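Long-range contacts in copper-transporting ATPase PAA2, chloroplastic (Arabidopsis thaliana, PDB 5LBK), which transfers copper across the chloroplast thylakoid membrane at the expense of ATP, the chain here being its nucleotide-binding domain: residues L13-Q18 with E124-I129; E19-A24 with G130-S135; A26-A31 with F62-E67; K49-R54 with A66-R71; K96-L101 with V118-R123. All blocks are in the same frame, centred on the assembly; numbering follows the deposited sequence.

Contact 1: L13-Q18 with E124-I129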
# COMPACT_ATOMS: atom_id res chain seq x y z
N LEU A 13 -2.45 6.26 8.79
CA LEU A 13 -2.43 6.44 10.21
C LEU A 13 -1.58 7.69 10.52
O LEU A 13 -2.12 8.76 10.60
CB LEU A 13 -2.01 5.16 10.88
CG LEU A 13 -3.07 4.08 10.74
CD1 LEU A 13 -2.62 2.65 10.92
CD2 LEU A 13 -4.22 4.36 11.67
N GLY A 14 -0.29 7.59 10.66
CA GLY A 14 0.54 8.76 10.88
C GLY A 14 1.02 9.45 9.62
O GLY A 14 1.49 10.59 9.69
N TYR A 15 0.87 8.82 8.47
CA TYR A 15 1.47 9.28 7.23
C TYR A 15 0.55 10.20 6.46
O TYR A 15 -0.68 10.08 6.52
CB TYR A 15 1.80 8.10 6.32
CG TYR A 15 3.13 7.40 6.61
CD1 TYR A 15 4.31 7.85 6.03
CD2 TYR A 15 3.20 6.27 7.42
CE1 TYR A 15 5.53 7.21 6.27
CE2 TYR A 15 4.41 5.63 7.67
CZ TYR A 15 5.56 6.09 7.08
OH TYR A 15 6.77 5.46 7.35
N GLU A 16 1.16 11.08 5.68
CA GLU A 16 0.44 11.84 4.67
C GLU A 16 -0.09 10.90 3.59
O GLU A 16 0.59 9.97 3.17
CB GLU A 16 1.37 12.89 4.07
CG GLU A 16 2.18 13.68 5.11
CD GLU A 16 3.25 14.55 4.49
OE1 GLU A 16 3.82 15.40 5.21
OE2 GLU A 16 3.55 14.36 3.29
N GLU A 17 -1.31 11.16 3.14
CA GLU A 17 -1.90 10.40 2.05
C GLU A 17 -0.93 10.26 0.88
O GLU A 17 -0.73 9.16 0.33
CB GLU A 17 -3.20 11.08 1.63
CG GLU A 17 -3.73 10.73 0.26
CD GLU A 17 -3.40 11.77 -0.78
OE1 GLU A 17 -3.63 12.98 -0.53
OE2 GLU A 17 -2.91 11.38 -1.85
N GLN A 18 -0.29 11.37 0.49
CA GLN A 18 0.58 11.32 -0.68
C GLN A 18 1.72 10.34 -0.44
O GLN A 18 2.19 9.67 -1.38
CB GLN A 18 1.13 12.71 -1.02
CG GLN A 18 2.13 13.30 0.02
CD GLN A 18 2.83 14.59 -0.44
OE1 GLN A 18 2.80 14.97 -1.61
NE2 GLN A 18 3.49 15.25 0.51
N GLU A 124 8.31 -2.30 6.92
CA GLU A 124 9.02 -3.03 7.96
C GLU A 124 9.35 -2.06 9.09
O GLU A 124 9.74 -0.92 8.86
CB GLU A 124 10.30 -3.68 7.44
CG GLU A 124 10.80 -4.87 8.34
CD GLU A 124 11.68 -5.87 7.61
OE1 GLU A 124 12.38 -5.45 6.67
OE2 GLU A 124 11.70 -7.06 8.02
N GLY A 125 9.21 -2.53 10.32
CA GLY A 125 9.43 -1.71 11.49
C GLY A 125 8.23 -0.91 11.95
O GLY A 125 8.31 -0.28 13.00
N GLU A 126 7.13 -0.93 11.19
CA GLU A 126 5.97 -0.10 11.48
C GLU A 126 4.67 -0.89 11.38
O GLU A 126 3.67 -0.52 11.98
CB GLU A 126 5.87 1.07 10.50
CG GLU A 126 6.94 2.12 10.64
CD GLU A 126 6.59 3.33 9.85
OE1 GLU A 126 6.94 3.38 8.66
OE2 GLU A 126 5.90 4.22 10.41
N GLY A 127 4.65 -1.90 10.55
CA GLY A 127 3.40 -2.60 10.29
C GLY A 127 2.56 -1.91 9.23
O GLY A 127 3.07 -1.23 8.34
N ILE A 128 1.23 -2.04 9.35
CA ILE A 128 0.34 -1.46 8.35
C ILE A 128 0.39 0.05 8.52
O ILE A 128 0.29 0.55 9.65
CB ILE A 128 -1.11 -1.95 8.51
CG1 ILE A 128 -1.28 -3.44 8.32
CG2 ILE A 128 -2.02 -1.18 7.55
CD1 ILE A 128 -0.99 -3.87 7.00
N ILE A 129 0.58 0.78 7.43
CA ILE A 129 0.65 2.23 7.47
C ILE A 129 -0.48 2.87 6.68
O ILE A 129 -0.68 4.08 6.78
CB ILE A 129 2.02 2.77 6.97
CG1 ILE A 129 2.25 2.43 5.49
CG2 ILE A 129 3.15 2.18 7.85
CD1 ILE A 129 3.35 3.19 4.86

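Contact 2: E19-A24 with G130-S135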
# COMPACT_ATOMS: atom_id res chain seq x y z
N GLU A 19 2.22 10.26 0.79
CA GLU A 19 3.35 9.38 1.05
C GLU A 19 2.93 7.93 0.91
O GLU A 19 3.70 7.12 0.37
CB GLU A 19 3.94 9.62 2.44
CG GLU A 19 4.60 10.97 2.64
CD GLU A 19 5.34 11.09 3.98
OE1 GLU A 19 6.59 11.19 3.97
OE2 GLU A 19 4.67 11.09 5.05
N VAL A 20 1.72 7.59 1.38
CA VAL A 20 1.22 6.22 1.26
C VAL A 20 1.05 5.85 -0.21
O VAL A 20 1.44 4.76 -0.64
CB VAL A 20 -0.10 6.04 2.05
CG1 VAL A 20 -0.76 4.67 1.75
CG2 VAL A 20 0.19 6.20 3.53
N LEU A 21 0.45 6.75 -0.99
CA LEU A 21 0.29 6.51 -2.41
C LEU A 21 1.64 6.40 -3.11
O LEU A 21 1.78 5.57 -4.01
CB LEU A 21 -0.54 7.63 -3.01
CG LEU A 21 -1.06 7.50 -4.42
CD1 LEU A 21 -1.77 6.18 -4.65
CD2 LEU A 21 -1.98 8.74 -4.66
N LYS A 22 2.61 7.27 -2.77
CA LYS A 22 3.92 7.25 -3.42
C LYS A 22 4.60 5.91 -3.21
O LYS A 22 5.21 5.36 -4.14
CB LYS A 22 4.84 8.34 -2.88
CG LYS A 22 4.57 9.72 -3.42
CD LYS A 22 5.58 10.71 -2.84
CE LYS A 22 5.45 12.08 -3.53
NZ LYS A 22 6.37 13.13 -3.00
N MET A 23 4.60 5.44 -1.97
CA MET A 23 5.16 4.12 -1.67
C MET A 23 4.40 3.02 -2.37
O MET A 23 5.02 2.09 -2.93
CB MET A 23 5.14 3.87 -0.17
CG MET A 23 6.21 4.66 0.63
SD MET A 23 5.99 4.29 2.40
CE MET A 23 7.40 5.16 3.10
N ALA A 24 3.07 3.08 -2.37
CA ALA A 24 2.33 1.98 -2.98
C ALA A 24 2.58 1.94 -4.49
O ALA A 24 2.74 0.87 -5.07
CB ALA A 24 0.85 2.11 -2.69
N GLY A 130 -1.27 2.11 5.94
CA GLY A 130 -2.34 2.72 5.18
C GLY A 130 -3.01 1.70 4.31
O GLY A 130 -2.71 0.50 4.35
N ALA A 131 -3.96 2.19 3.54
CA ALA A 131 -4.74 1.35 2.66
C ALA A 131 -5.22 2.22 1.51
O ALA A 131 -5.44 3.43 1.66
CB ALA A 131 -5.90 0.72 3.39
N ILE A 132 -5.41 1.58 0.36
CA ILE A 132 -5.94 2.24 -0.81
C ILE A 132 -7.25 1.57 -1.19
O ILE A 132 -7.29 0.36 -1.45
CB ILE A 132 -4.93 2.20 -1.96
CG1 ILE A 132 -3.62 2.84 -1.50
CG2 ILE A 132 -5.49 2.96 -3.07
CD1 ILE A 132 -2.47 2.53 -2.37
N ALA A 133 -8.32 2.37 -1.25
CA ALA A 133 -9.61 1.87 -1.70
C ALA A 133 -9.74 2.03 -3.21
O ALA A 133 -9.48 3.10 -3.76
CB ALA A 133 -10.74 2.64 -1.02
N ILE A 134 -10.17 0.96 -3.86
CA ILE A 134 -10.39 0.93 -5.30
C ILE A 134 -11.87 0.72 -5.56
O ILE A 134 -12.56 0.02 -4.81
CB ILE A 134 -9.56 -0.20 -5.95
CG1 ILE A 134 -8.09 -0.10 -5.51
CG2 ILE A 134 -9.70 -0.17 -7.47
CD1 ILE A 134 -7.39 1.14 -6.00
N SER A 135 -12.37 1.32 -6.64
CA SER A 135 -13.75 1.11 -7.08
C SER A 135 -13.79 0.54 -8.50
O SER A 135 -13.18 1.10 -9.40
CB SER A 135 -14.53 2.43 -7.03
OG SER A 135 -14.70 2.82 -5.68

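Contact 3: A26-A31 with F62-E67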
# COMPACT_ATOMS: atom_id res chain seq x y z
N ALA A 26 5.26 3.00 -6.02
CA ALA A 26 6.62 2.52 -6.24
C ALA A 26 6.66 1.01 -6.27
O ALA A 26 7.35 0.41 -7.12
CB ALA A 26 7.56 3.02 -5.14
N VAL A 27 5.95 0.37 -5.34
CA VAL A 27 5.90 -1.09 -5.33
C VAL A 27 5.13 -1.63 -6.53
O VAL A 27 5.51 -2.67 -7.10
CB VAL A 27 5.28 -1.57 -3.99
CG1 VAL A 27 5.13 -3.06 -3.99
CG2 VAL A 27 6.15 -1.18 -2.87
N GLU A 28 4.05 -0.97 -6.92
CA GLU A 28 3.16 -1.44 -7.97
C GLU A 28 3.61 -1.04 -9.37
O GLU A 28 2.90 -1.32 -10.32
CB GLU A 28 1.75 -0.92 -7.72
CG GLU A 28 1.15 -1.46 -6.43
CD GLU A 28 0.64 -2.85 -6.59
OE1 GLU A 28 -0.59 -3.01 -6.68
OE2 GLU A 28 1.46 -3.77 -6.67
N LYS A 29 4.81 -0.45 -9.49
CA LYS A 29 5.24 0.25 -10.69
C LYS A 29 4.98 -0.55 -11.97
O LYS A 29 4.38 -0.05 -12.93
CB LYS A 29 6.72 0.60 -10.57
CG LYS A 29 7.20 1.77 -11.46
CD LYS A 29 6.53 3.10 -11.07
CE LYS A 29 7.02 4.22 -11.93
NZ LYS A 29 6.24 5.50 -11.71
N THR A 30 5.47 -1.78 -12.03
CA THR A 30 5.36 -2.57 -13.25
C THR A 30 4.37 -3.72 -13.14
O THR A 30 4.35 -4.58 -14.02
CB THR A 30 6.74 -3.10 -13.65
OG1 THR A 30 7.33 -3.78 -12.53
CG2 THR A 30 7.65 -1.95 -14.13
N ALA A 31 3.54 -3.77 -12.10
CA ALA A 31 2.50 -4.79 -12.09
C ALA A 31 1.53 -4.51 -13.24
O ALA A 31 1.30 -3.36 -13.62
CB ALA A 31 1.77 -4.80 -10.75
N PHE A 62 -1.61 -12.58 -3.63
CA PHE A 62 -1.35 -12.08 -2.29
C PHE A 62 -0.87 -10.64 -2.31
O PHE A 62 -1.54 -9.76 -1.73
CB PHE A 62 -0.33 -12.99 -1.57
CG PHE A 62 -0.85 -14.36 -1.28
CD1 PHE A 62 -1.69 -14.58 -0.19
CD2 PHE A 62 -0.56 -15.41 -2.11
CE1 PHE A 62 -2.19 -15.82 0.08
CE2 PHE A 62 -1.04 -16.67 -1.86
CZ PHE A 62 -1.86 -16.89 -0.76
N GLY A 63 0.24 -10.35 -3.00
CA GLY A 63 0.76 -8.99 -3.05
C GLY A 63 2.19 -8.95 -3.52
O GLY A 63 2.75 -9.95 -3.98
N THR A 64 2.78 -7.76 -3.40
CA THR A 64 4.09 -7.43 -3.92
C THR A 64 4.86 -6.67 -2.87
O THR A 64 4.27 -5.92 -2.08
CB THR A 64 4.00 -6.59 -5.21
OG1 THR A 64 3.27 -7.30 -6.20
CG2 THR A 64 5.33 -6.29 -5.81
N LEU A 65 6.17 -6.91 -2.82
CA LEU A 65 7.04 -6.31 -1.83
C LEU A 65 8.28 -5.78 -2.54
O LEU A 65 8.82 -6.46 -3.43
CB LEU A 65 7.40 -7.40 -0.79
CG LEU A 65 8.69 -7.49 0.04
CD1 LEU A 65 8.52 -6.69 1.37
CD2 LEU A 65 9.02 -8.91 0.37
N ALA A 66 8.78 -4.63 -2.08
CA ALA A 66 10.00 -4.06 -2.64
C ALA A 66 10.64 -3.20 -1.57
O ALA A 66 9.97 -2.71 -0.66
CB ALA A 66 9.71 -3.20 -3.88
N GLU A 67 11.94 -2.99 -1.71
CA GLU A 67 12.66 -2.16 -0.75
C GLU A 67 12.64 -0.71 -1.23
O GLU A 67 13.06 -0.41 -2.36
CB GLU A 67 14.09 -2.67 -0.56
CG GLU A 67 14.71 -2.14 0.69
CD GLU A 67 16.08 -2.71 1.04
OE1 GLU A 67 16.65 -3.53 0.27
OE2 GLU A 67 16.59 -2.30 2.10

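Contact 4: K49-R54 with A66-R71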
# COMPACT_ATOMS: atom_id res chain seq x y z
N LYS A 49 6.03 11.92 -7.64
CA LYS A 49 7.26 11.26 -8.04
C LYS A 49 7.46 10.03 -7.17
O LYS A 49 7.57 10.15 -5.94
CB LYS A 49 8.46 12.19 -7.90
CG LYS A 49 9.76 11.61 -8.42
CD LYS A 49 9.80 11.56 -9.95
CE LYS A 49 9.84 12.96 -10.56
NZ LYS A 49 10.07 12.92 -12.03
N THR A 50 7.50 8.85 -7.79
CA THR A 50 7.64 7.65 -6.99
C THR A 50 9.12 7.39 -6.69
O THR A 50 9.96 7.57 -7.56
CB THR A 50 7.02 6.44 -7.71
OG1 THR A 50 7.62 6.29 -9.00
CG2 THR A 50 5.51 6.63 -7.89
N PRO A 51 9.46 6.96 -5.48
CA PRO A 51 10.86 6.64 -5.19
C PRO A 51 11.34 5.41 -5.95
O PRO A 51 10.56 4.55 -6.37
CB PRO A 51 10.87 6.37 -3.68
CG PRO A 51 9.49 5.93 -3.39
CD PRO A 51 8.61 6.78 -4.30
N GLU A 52 12.65 5.36 -6.13
CA GLU A 52 13.26 4.31 -6.93
C GLU A 52 13.26 2.99 -6.17
O GLU A 52 13.21 2.93 -4.94
CB GLU A 52 14.69 4.69 -7.31
CG GLU A 52 14.81 5.96 -8.15
CD GLU A 52 14.24 5.81 -9.55
OE1 GLU A 52 13.79 4.71 -9.90
OE2 GLU A 52 14.26 6.81 -10.32
N THR A 53 13.30 1.90 -6.93
CA THR A 53 13.40 0.57 -6.35
C THR A 53 14.24 -0.30 -7.26
O THR A 53 14.09 -0.27 -8.48
CB THR A 53 12.03 -0.08 -6.19
OG1 THR A 53 11.41 -0.25 -7.47
CG2 THR A 53 11.16 0.74 -5.32
N ARG A 54 15.10 -1.12 -6.65
CA ARG A 54 15.80 -2.15 -7.40
C ARG A 54 15.40 -3.49 -6.80
O ARG A 54 15.94 -3.93 -5.78
CB ARG A 54 17.32 -1.98 -7.37
CG ARG A 54 18.05 -3.18 -8.00
CD ARG A 54 19.39 -2.79 -8.62
NE ARG A 54 20.00 -3.87 -9.39
CZ ARG A 54 19.70 -4.15 -10.66
NH1 ARG A 54 20.33 -5.15 -11.28
NH2 ARG A 54 18.78 -3.45 -11.32
N ALA A 66 8.78 -4.63 -2.08
CA ALA A 66 10.00 -4.06 -2.64
C ALA A 66 10.64 -3.20 -1.57
O ALA A 66 9.97 -2.71 -0.66
CB ALA A 66 9.71 -3.20 -3.88
N GLU A 67 11.94 -2.99 -1.71
CA GLU A 67 12.66 -2.16 -0.75
C GLU A 67 12.64 -0.71 -1.23
O GLU A 67 13.06 -0.41 -2.36
CB GLU A 67 14.09 -2.67 -0.56
CG GLU A 67 14.71 -2.14 0.69
CD GLU A 67 16.08 -2.71 1.04
OE1 GLU A 67 16.65 -3.53 0.27
OE2 GLU A 67 16.59 -2.30 2.10
N ILE A 68 12.14 0.18 -0.38
CA ILE A 68 12.07 1.62 -0.67
C ILE A 68 12.93 2.36 0.34
O ILE A 68 12.66 2.32 1.54
CB ILE A 68 10.64 2.15 -0.56
CG1 ILE A 68 9.60 1.27 -1.22
CG2 ILE A 68 10.60 3.61 -1.07
CD1 ILE A 68 9.80 1.02 -2.60
N ASP A 69 13.94 3.06 -0.16
CA ASP A 69 14.89 3.81 0.65
C ASP A 69 15.29 3.05 1.92
O ASP A 69 15.22 3.57 3.04
CB ASP A 69 14.33 5.19 1.00
CG ASP A 69 15.38 6.11 1.54
OD1 ASP A 69 16.08 6.75 0.72
OD2 ASP A 69 15.52 6.18 2.77
N GLY A 70 15.73 1.81 1.74
CA GLY A 70 16.32 1.07 2.84
C GLY A 70 15.36 0.31 3.72
O GLY A 70 15.80 -0.36 4.66
N ARG A 71 14.06 0.35 3.42
CA ARG A 71 13.06 -0.40 4.17
C ARG A 71 12.12 -1.13 3.23
O ARG A 71 11.71 -0.58 2.20
CB ARG A 71 12.24 0.52 5.05
CG ARG A 71 12.99 0.93 6.32
CD ARG A 71 12.82 -0.14 7.40
NE ARG A 71 13.83 -0.01 8.45
CZ ARG A 71 13.79 0.86 9.45
NH1 ARG A 71 12.77 1.70 9.57
NH2 ARG A 71 14.78 0.88 10.33
O HOH W 1 15.33 -1.34 -3.92

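Contact 5: K96-L101 with V118-R123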
# COMPACT_ATOMS: atom_id res chain seq x y z
N LYS A 96 -9.44 1.75 14.02
CA LYS A 96 -9.54 3.07 13.38
C LYS A 96 -9.49 2.93 11.86
O LYS A 96 -10.33 3.46 11.14
CB LYS A 96 -8.38 3.95 13.87
CG LYS A 96 -8.51 4.40 15.35
CD LYS A 96 -9.66 5.36 15.55
CE LYS A 96 -9.77 5.81 17.01
NZ LYS A 96 -10.81 6.88 17.18
N LEU A 97 -8.51 2.18 11.37
CA LEU A 97 -8.35 2.03 9.93
C LEU A 97 -9.57 1.37 9.32
O LEU A 97 -10.06 1.78 8.28
CB LEU A 97 -7.09 1.20 9.63
CG LEU A 97 -6.67 1.09 8.19
CD1 LEU A 97 -6.31 2.46 7.65
CD2 LEU A 97 -5.51 0.14 8.07
N GLU A 98 -10.03 0.28 9.94
CA GLU A 98 -11.19 -0.41 9.41
C GLU A 98 -12.46 0.40 9.60
O GLU A 98 -13.40 0.25 8.82
CB GLU A 98 -11.30 -1.80 10.06
CG GLU A 98 -10.07 -2.67 9.72
CD GLU A 98 -9.96 -2.98 8.21
OE1 GLU A 98 -10.95 -3.35 7.57
OE2 GLU A 98 -8.89 -2.79 7.64
N SER A 99 -12.51 1.25 10.61
CA SER A 99 -13.68 2.09 10.78
C SER A 99 -13.77 3.12 9.67
O SER A 99 -14.86 3.39 9.16
CB SER A 99 -13.69 2.81 12.12
OG SER A 99 -14.07 1.95 13.16
N LEU A 100 -12.63 3.69 9.27
CA LEU A 100 -12.61 4.59 8.13
C LEU A 100 -12.99 3.89 6.84
O LEU A 100 -13.77 4.42 6.03
CB LEU A 100 -11.24 5.21 7.98
CG LEU A 100 -10.81 6.20 9.02
CD1 LEU A 100 -9.37 6.30 9.04
CD2 LEU A 100 -11.41 7.59 8.69
N LEU A 101 -12.40 2.73 6.59
CA LEU A 101 -12.75 2.03 5.36
C LEU A 101 -14.20 1.53 5.38
O LEU A 101 -14.88 1.56 4.34
CB LEU A 101 -11.78 0.88 5.14
CG LEU A 101 -10.34 1.34 4.97
CD1 LEU A 101 -9.41 0.16 5.26
CD2 LEU A 101 -10.10 1.87 3.59
N VAL A 118 -9.87 -3.20 -1.37
CA VAL A 118 -8.92 -2.44 -0.55
C VAL A 118 -7.56 -3.13 -0.66
O VAL A 118 -7.44 -4.35 -0.43
CB VAL A 118 -9.35 -2.32 0.93
CG1 VAL A 118 -8.28 -1.52 1.74
CG2 VAL A 118 -10.73 -1.65 1.04
N VAL A 119 -6.55 -2.33 -0.96
CA VAL A 119 -5.17 -2.79 -1.04
C VAL A 119 -4.40 -2.20 0.13
O VAL A 119 -4.44 -0.97 0.34
CB VAL A 119 -4.54 -2.31 -2.37
CG1 VAL A 119 -3.13 -2.78 -2.48
CG2 VAL A 119 -5.42 -2.77 -3.53
N TYR A 120 -3.86 -3.05 1.00
CA TYR A 120 -3.17 -2.52 2.16
C TYR A 120 -1.71 -2.24 1.90
O TYR A 120 -1.08 -2.86 1.04
CB TYR A 120 -3.32 -3.47 3.35
CG TYR A 120 -4.75 -3.50 3.87
CD1 TYR A 120 -5.74 -4.25 3.22
CD2 TYR A 120 -5.14 -2.71 4.94
CE1 TYR A 120 -7.05 -4.23 3.64
CE2 TYR A 120 -6.43 -2.72 5.37
CZ TYR A 120 -7.37 -3.47 4.74
OH TYR A 120 -8.68 -3.47 5.17
N VAL A 121 -1.17 -1.32 2.67
CA VAL A 121 0.22 -0.91 2.55
C VAL A 121 0.92 -1.04 3.90
O VAL A 121 0.46 -0.48 4.91
CB VAL A 121 0.33 0.53 2.03
CG1 VAL A 121 1.76 0.89 1.76
CG2 VAL A 121 -0.51 0.63 0.77
N GLY A 122 2.04 -1.76 3.92
CA GLY A 122 2.79 -1.95 5.14
C GLY A 122 4.28 -1.70 4.97
O GLY A 122 4.81 -1.80 3.87
N ARG A 123 4.94 -1.33 6.07
CA ARG A 123 6.38 -1.04 6.05
C ARG A 123 7.13 -1.71 7.20
O ARG A 123 6.67 -1.65 8.34
CB ARG A 123 6.62 0.47 6.10
CG ARG A 123 8.05 0.87 5.93
CD ARG A 123 8.05 2.32 5.56
NE ARG A 123 9.37 2.86 5.43
CZ ARG A 123 10.10 3.31 6.43
NH1 ARG A 123 9.64 3.30 7.69
NH2 ARG A 123 11.30 3.78 6.17

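Contact 1: L13-Q18 with E124-I129
Tyr15 reaches Glu126 through a very short hydrogen bond, its OH donating to OE1 at 2.5 Å. The two side chains come from opposite directions. OE1 lies at the phenol's edge in the plane of the ring, while the carboxylate is turned 51° against it. OE2 is 3.4 Å from Tyr15 OH but badly aligned for a bond, so one oxygen carries it. That same OE1 also takes a salt bridge from Arg123, and the second grip should help to fix the rotation of the carboxylate. A weak hydrogen bond joins the backbones, Leu13 N to Ile129 O at 3.5 Å with an N-H...O angle of 148°.

Glu126 and Gly127 both face Arg123 on the neighbouring strand, a classic beta bulge just after the turn between strands 117-123 and 127-134 of the domain's antiparallel sheet. Gly127's backbone angles would press a CB onto the carbonyl of Glu126.

The apolar part is Ile129 against one face of the phenol. Its CD1 makes a CH-pi contact, 4.2 Å from the Tyr15 ring centroid and 24° off the normal, shifted toward the rim. CG2 adds a contact to Tyr15 CE2 at 3.7 Å. With a phenylalanine in place of Tyr15, Glu126 OE1 would probably lose its phenol donor, leaving its carboxylate less firmly fixed beside Arg123. Separately, Leu13 CD1 lies 3.8 Å from Ile128 O.

Contact 2: E19-A24 with G130-S135
Ala24 and Ile132 meet where helix 17-27 lies across strand 127-134, the helix-on-sheet layering of the P-type ATPase nucleotide-binding domain. The axes of helix 19-24 and strand 130-134 run at 79° and approach to 8.9 Å. Small residues on both sides, Ala24 and Gly130, are consistent with this spacing.

The tight point is Ile132 against Ala24. Ile132 points its CB toward the helix. Its CG1 branch stays beside the backbone N (chi1 -57°) and runs on extended (chi2 164°), which carries CD1 out to the helix surface. Val20 and Gly130 form a close fit of methyl to backbone: a CB on Gly130 would point at the helix and come to 2.9 Å from Val20 CG1, a clash, so the valine occupies ground that any side chain there would need. All six touching residues are buried, and Ile39 of helix 34-45 packs against Leu21, Ala24 and Ile132, closing this layer from another direction.

The packing is slacker at Leu21, whose CD1 only reaches 4.4 Å from Ile132 CD1. Farther round the helix, the partly exposed Glu19 and Lys22 are turned off the strand, their side chains remaining more than 9 Å from it. Along the strand, too, the contact fades: beyond Ile132 it runs toward the exposed Ser135 without meeting the helix segment again. The closest approach of all is that of Ala24 CB to Ile132 CD1, at 3.4 Å, shorter than usual for two carbons.

Contact 3: A26-A31 with F62-E67
The last turn of helix 17-27 comes down on strand 63-68 with the CA atoms of Val27 and Ala66 5.7 Å apart, after which the chain leaves helical geometry at Glu28 and folds into a type I beta turn ending at Ala31.

Val27 carries the contact with both methyls. CG1, anti to the backbone N (chi1 176°), rests 3.5 Å from Thr64 O and 3.7 Å from Thr64 CG2, the two side chains sliding past each other in opposite directions. CG2 lies over the next inward-facing residue of the strand, 4.2 Å from Ala66 CB. Behind them, Val73 and Val75 of strand 71-76 also touch Val27, so the valine is set into the sheet rather than against one strand.

Glu28 starts away from the strand, but its chain bends at chi2 (-79°) and brings OE2 back obliquely to 4.0 Å from Thr64 OG1, too long for a hydrogen bond.

By its sequence spacing, five residues before the His-Pro pair of P1B-type N-domains, Glu28 matches the conserved glutamate that contacts adenine in ATP7B, and Thr64 directly follows the Gly-x-Gly motif; the contact therefore probably borders the ATP pocket.

Contact 4: K49-R54 with A66-R71
The ring of Pro51, the one ring in the contact, meets Ile68 through its CG and CB atoms: Ile68 CG2 lies 3.5 Å from CG, tighter than usual for carbons, and 3.8 Å from CB. The two side chains run obliquely to each other, and Ala26 of helix 17-27 touches both, so they pack jointly against the helix. Ile68 presents CG2 here because that branch is anti to its backbone N, while the CG1 branch lies beside the N; the Thr53 and Ile68 side chains lie side by side.

Thr53 points its CB at the strand, and its methyl CG2 comes to 3.7 Å from Glu67 O.

Ile68 closes strand 63-68 and opens a type I' beta turn to Arg71, the two-residue hairpin link into strand 71-76. Backbone bonds in both directions pin it, Ile68 N to Arg71 O at 2.7 Å and Arg71 N to Ile68 O at 3.1 Å. Gly70 takes phi 87°, where a CB would press on the preceding carbonyl.

A bridging water gives a polar link between 49-54 and the strand. It accepts from Arg54 N at 2.7 Å and donates to Glu67 O at 2.9 Å, joining two backbone groups that do not bond directly.

Contact 5: K96-L101 with V118-R123
Tyr120 of strand 117-123 meets Glu98, Leu97 and Leu101 of helix 91-102. Its CB sets off to the side of the helix, and the ring then reaches it. CE2 touches Leu97 CD2 at 4.0 Å, the methyl sitting at the ring edge near its plane, and both CE2 and CZ lie 3.3 Å from Glu98 OE2. At the tip, OH donates a hydrogen bond to Glu98 OE2 at 2.6 Å, using its syn lone pair; carboxylate and ring planes are 26° apart. Glu98 crosses the tyrosine at about a right angle, its bend at chi2 (-63°) turning the carboxylate to the phenol. Leu101 CD1 approaches obliquely, 3.7 Å from Tyr120 OH, and also touches Val118 CG1 at 4.1 Å; that CG1 covers one ring face, 3.5 Å from the plane. A phenylalanine in place of Tyr120 would keep the ring packing but is likely to leave Glu98 without its phenol partner and freer to turn.

The axes of helix 96-101 and strand 118-123 are 12.0 Å apart at closest and 153° between directions, a gap the tyrosine spans on the sheet face opposite helix 17-27. The phenol donor would tend to stabilise the carboxylate's charged form, offsetting the neighbouring leucines.

How the contacts relate
From the N terminus, the chain leaves edge strand 7-12 and at once enters contact 1, then contact 2 along helix 17-27; both join to the last strand, 127-134, closing the two longest loops. Their segments alternate along the chain, so these contacts cross. Everything else is nested inside them. Contact 3 takes the end of the same helix to strand 63-68, and contact 4 brings the loop after helix 34-45 to that strand's end, sharing Ala66 and Glu67 with contact 3. Contact 5 follows in series, setting helix 91-102 against strand 117-123 on the other sheet face. Together they tie helices on both faces, and one loop, to three of the sheet's strands.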